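Local coordinates for molybdenum cofactor biosynthesis protein (Pyrococcus furiosus, PDB 1XI8) that probably acts as a molybdopterin molybdotransferase of the MoeA family, inserting molybdenum into molybdopterin during cofactor biosynthesis, at residues F301-Y306 with L316-A321. Residues are numbered along the deposited sequence; the frame is centred on the assembly and turned at random.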
ATOM      1  N   PHE A 301      -5.193   6.952  23.436  1.00 55.00           N
ATOM      2  CA  PHE A 301      -5.256   5.511  23.592  1.00 55.00           C
ATOM      3  C   PHE A 301      -4.197   5.082  24.579  1.00 55.00           C
ATOM      4  O   PHE A 301      -3.024   5.393  24.411  1.00 55.00           O
ATOM      5  CB  PHE A 301      -5.006   4.796  22.268  1.00 55.00           C
ATOM      6  CG  PHE A 301      -6.142   4.879  21.305  1.00 55.00           C
ATOM      7  CD1 PHE A 301      -6.164   5.860  20.320  1.00 55.00           C
ATOM      8  CD2 PHE A 301      -7.185   3.970  21.368  1.00 55.00           C
ATOM      9  CE1 PHE A 301      -7.213   5.932  19.417  1.00 55.00           C
ATOM     10  CE2 PHE A 301      -8.227   4.034  20.471  1.00 55.00           C
ATOM     11  CZ  PHE A 301      -8.245   5.017  19.489  1.00 55.00           C
ATOM     12  N   VAL A 302      -4.613   4.374  25.618  1.00 55.00           N
ATOM     13  CA  VAL A 302      -3.668   3.779  26.553  1.00 55.00           C
ATOM     14  C   VAL A 302      -3.314   2.420  25.979  1.00 55.00           C
ATOM     15  O   VAL A 302      -4.125   1.500  26.019  1.00 55.00           O
ATOM     16  CB  VAL A 302      -4.262   3.671  27.981  1.00 55.00           C
ATOM     17  CG1 VAL A 302      -3.326   2.893  28.915  1.00 55.00           C
ATOM     18  CG2 VAL A 302      -4.521   5.053  28.536  1.00 55.00           C
ATOM     19  N   MET A 303      -2.114   2.308  25.417  1.00 55.00           N
ATOM     20  CA  MET A 303      -1.727   1.098  24.676  1.00 55.00           C
ATOM     21  C   MET A 303      -0.766   0.187  25.444  1.00 55.00           C
ATOM     22  O   MET A 303      -0.231   0.558  26.478  1.00 55.00           O
ATOM     23  CB  MET A 303      -1.150   1.462  23.298  1.00 55.00           C
ATOM     24  CG  MET A 303      -2.081   2.284  22.430  1.00 55.00           C
ATOM     25  SD  MET A 303      -1.426   2.682  20.788  1.00 55.00           S
ATOM     26  CE  MET A 303      -1.794   1.212  19.837  1.00 55.00           C
ATOM     27  N   SER A 304      -0.553  -1.014  24.927  1.00 55.00           N
ATOM     28  CA  SER A 304       0.318  -1.985  25.576  1.00 55.00           C
ATOM     29  C   SER A 304       1.803  -1.653  25.428  1.00 55.00           C
ATOM     30  O   SER A 304       2.190  -0.701  24.747  1.00 55.00           O
ATOM     31  CB  SER A 304       0.030  -3.379  25.014  1.00 55.00           C
ATOM     32  OG  SER A 304       1.001  -4.338  25.421  1.00 55.00           O
ATOM     33  N   GLY A 305       2.637  -2.454  26.079  1.00 55.00           N
ATOM     34  CA  GLY A 305       4.072  -2.338  25.929  1.00 55.00           C
ATOM     35  C   GLY A 305       4.623  -3.455  25.069  1.00 55.00           C
ATOM     36  O   GLY A 305       5.787  -3.441  24.708  1.00 55.00           O
ATOM     37  N   TYR A 306       3.794  -4.434  24.731  1.00 55.00           N
ATOM     38  CA  TYR A 306       4.281  -5.553  23.937  1.00 55.00           C
ATOM     39  C   TYR A 306       4.009  -5.314  22.459  1.00 55.00           C
ATOM     40  O   TYR A 306       2.866  -5.102  22.063  1.00 55.00           O
ATOM     41  CB  TYR A 306       3.670  -6.886  24.392  1.00 55.00           C
ATOM     42  CG  TYR A 306       3.700  -7.101  25.896  1.00 55.00           C
ATOM     43  CD1 TYR A 306       2.514  -7.152  26.641  1.00 55.00           C
ATOM     44  CD2 TYR A 306       4.909  -7.246  26.575  1.00 55.00           C
ATOM     45  CE1 TYR A 306       2.535  -7.348  28.019  1.00 55.00           C
ATOM     46  CE2 TYR A 306       4.947  -7.441  27.950  1.00 55.00           C
ATOM     47  CZ  TYR A 306       3.761  -7.490  28.668  1.00 55.00           C
ATOM     48  OH  TYR A 306       3.805  -7.679  30.039  1.00 55.00           O
ATOM     49  N   LEU A 316      -6.894  -2.772  15.195  1.00 55.00           N
ATOM     50  CA  LEU A 316      -8.272  -2.942  15.632  1.00 55.00           C
ATOM     51  C   LEU A 316      -8.905  -1.625  16.088  1.00 55.00           C
ATOM     52  O   LEU A 316     -10.121  -1.496  16.100  1.00 55.00           O
ATOM     53  CB  LEU A 316      -8.372  -4.014  16.723  1.00 55.00           C
ATOM     54  CG  LEU A 316      -7.976  -5.447  16.346  1.00 55.00           C
ATOM     55  CD1 LEU A 316      -8.298  -6.387  17.465  1.00 55.00           C
ATOM     56  CD2 LEU A 316      -8.674  -5.894  15.087  1.00 55.00           C
ATOM     57  N   PHE A 317      -8.081  -0.641  16.438  1.00 55.00           N
ATOM     58  CA  PHE A 317      -8.595   0.629  16.941  1.00 55.00           C
ATOM     59  C   PHE A 317      -8.015   1.907  16.303  1.00 55.00           C
ATOM     60  O   PHE A 317      -8.750   2.703  15.720  1.00 55.00           O
ATOM     61  CB  PHE A 317      -8.411   0.707  18.463  1.00 55.00           C
ATOM     62  CG  PHE A 317      -9.371  -0.143  19.242  1.00 55.00           C
ATOM     63  CD1 PHE A 317      -8.988  -1.386  19.722  1.00 55.00           C
ATOM     64  CD2 PHE A 317     -10.656   0.308  19.507  1.00 55.00           C
ATOM     65  CE1 PHE A 317      -9.870  -2.168  20.444  1.00 55.00           C
ATOM     66  CE2 PHE A 317     -11.534  -0.464  20.227  1.00 55.00           C
ATOM     67  CZ  PHE A 317     -11.142  -1.708  20.697  1.00 55.00           C
ATOM     68  N   VAL A 318      -6.707   2.109  16.435  1.00 55.00           N
ATOM     69  CA  VAL A 318      -6.085   3.386  16.046  1.00 55.00           C
ATOM     70  C   VAL A 318      -6.214   3.704  14.548  1.00 55.00           C
ATOM     71  O   VAL A 318      -6.561   4.832  14.173  1.00 55.00           O
ATOM     72  CB  VAL A 318      -4.618   3.475  16.542  1.00 55.00           C
ATOM     73  CG1 VAL A 318      -3.979   4.777  16.117  1.00 55.00           C
ATOM     74  CG2 VAL A 318      -4.580   3.341  18.059  1.00 55.00           C
ATOM     75  N   LYS A 319      -5.946   2.706  13.708  1.00 55.00           N
ATOM     76  CA  LYS A 319      -6.149   2.820  12.267  1.00 55.00           C
ATOM     77  C   LYS A 319      -7.551   3.350  11.926  1.00 55.00           C
ATOM     78  O   LYS A 319      -7.711   4.182  11.032  1.00 55.00           O
ATOM     79  CB  LYS A 319      -5.933   1.459  11.618  1.00 55.00           C
ATOM     80  CG  LYS A 319      -6.144   1.417  10.123  1.00 55.00           C
ATOM     81  CD  LYS A 319      -5.818   0.027   9.543  1.00 55.00           C
ATOM     82  CE  LYS A 319      -6.802  -1.047  10.015  1.00 55.00           C
ATOM     83  NZ  LYS A 319      -6.641  -2.354   9.312  1.00 55.00           N
ATOM     84  N   HIS A 320      -8.563   2.870  12.640  1.00 55.00           N
ATOM     85  CA  HIS A 320      -9.938   3.257  12.347  1.00 55.00           C
ATOM     86  C   HIS A 320     -10.235   4.661  12.844  1.00 55.00           C
ATOM     87  O   HIS A 320     -10.947   5.410  12.182  1.00 55.00           O
ATOM     88  CB  HIS A 320     -10.938   2.245  12.919  1.00 55.00           C
ATOM     89  CG  HIS A 320     -10.775   0.867  12.364  1.00 55.00           C
ATOM     90  ND1 HIS A 320     -10.986   0.573  11.033  1.00 55.00           N
ATOM     91  CD2 HIS A 320     -10.420  -0.298  12.956  1.00 55.00           C
ATOM     92  CE1 HIS A 320     -10.762  -0.713  10.829  1.00 55.00           C
ATOM     93  NE2 HIS A 320     -10.418  -1.265  11.980  1.00 55.00           N
ATOM     94  N   ALA A 321      -9.674   5.006  14.002  1.00 55.00           N
ATOM     95  CA  ALA A 321      -9.790   6.347  14.571  1.00 55.00           C
ATOM     96  C   ALA A 321      -9.131   7.381  13.668  1.00 55.00           C
ATOM     97  O   ALA A 321      -9.630   8.492  13.525  1.00 55.00           O
ATOM     98  CB  ALA A 321      -9.176   6.391  15.946  1.00 55.00           C
TER
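Phe301 reaches from strand 300-302 into the flank of helix 307-326, where Phe317, Val318 and Ala321 receive its ring; this is a strand and the helix that follows it packing together in the alpha/beta fold of the probable molybdopterin-binding domain. The contact across the two segments is wholly apolar. Its centre is a CH-pi interaction: CG2 of Val318 sits over one face of the Phe301 ring, 3.9 Å from the centroid and 15° off the normal, shifted toward the rim. Val318 has CG1 anti to its backbone N (chi1 179°), which turns CG2 to the ring. Around the rim, CB of Ala321 meets CZ of Phe301 at the edge, near the ring plane, at 3.9 Å. Phe317 offers only its CB, 3.9 Å from CE2 of Phe301, because its own ring leads away to lie edge-to-face with Tyr17. Leu260 and Leu262 of the neighbouring strand also touch Phe301, and an alanine in its place would probably open a gap between sheet and helix, leaving Val318 CG2 without the ring face it rests on. Beyond the strand, an ST turn leads into the helix: Ser304 OG accepts a nearly straight bond from the backbone N of Tyr306, the N-cap residue. Met303 supplies the remaining apolar touch, its chain bending at chi3 (83°) to place CE 3.9 Å from Val318 CG2.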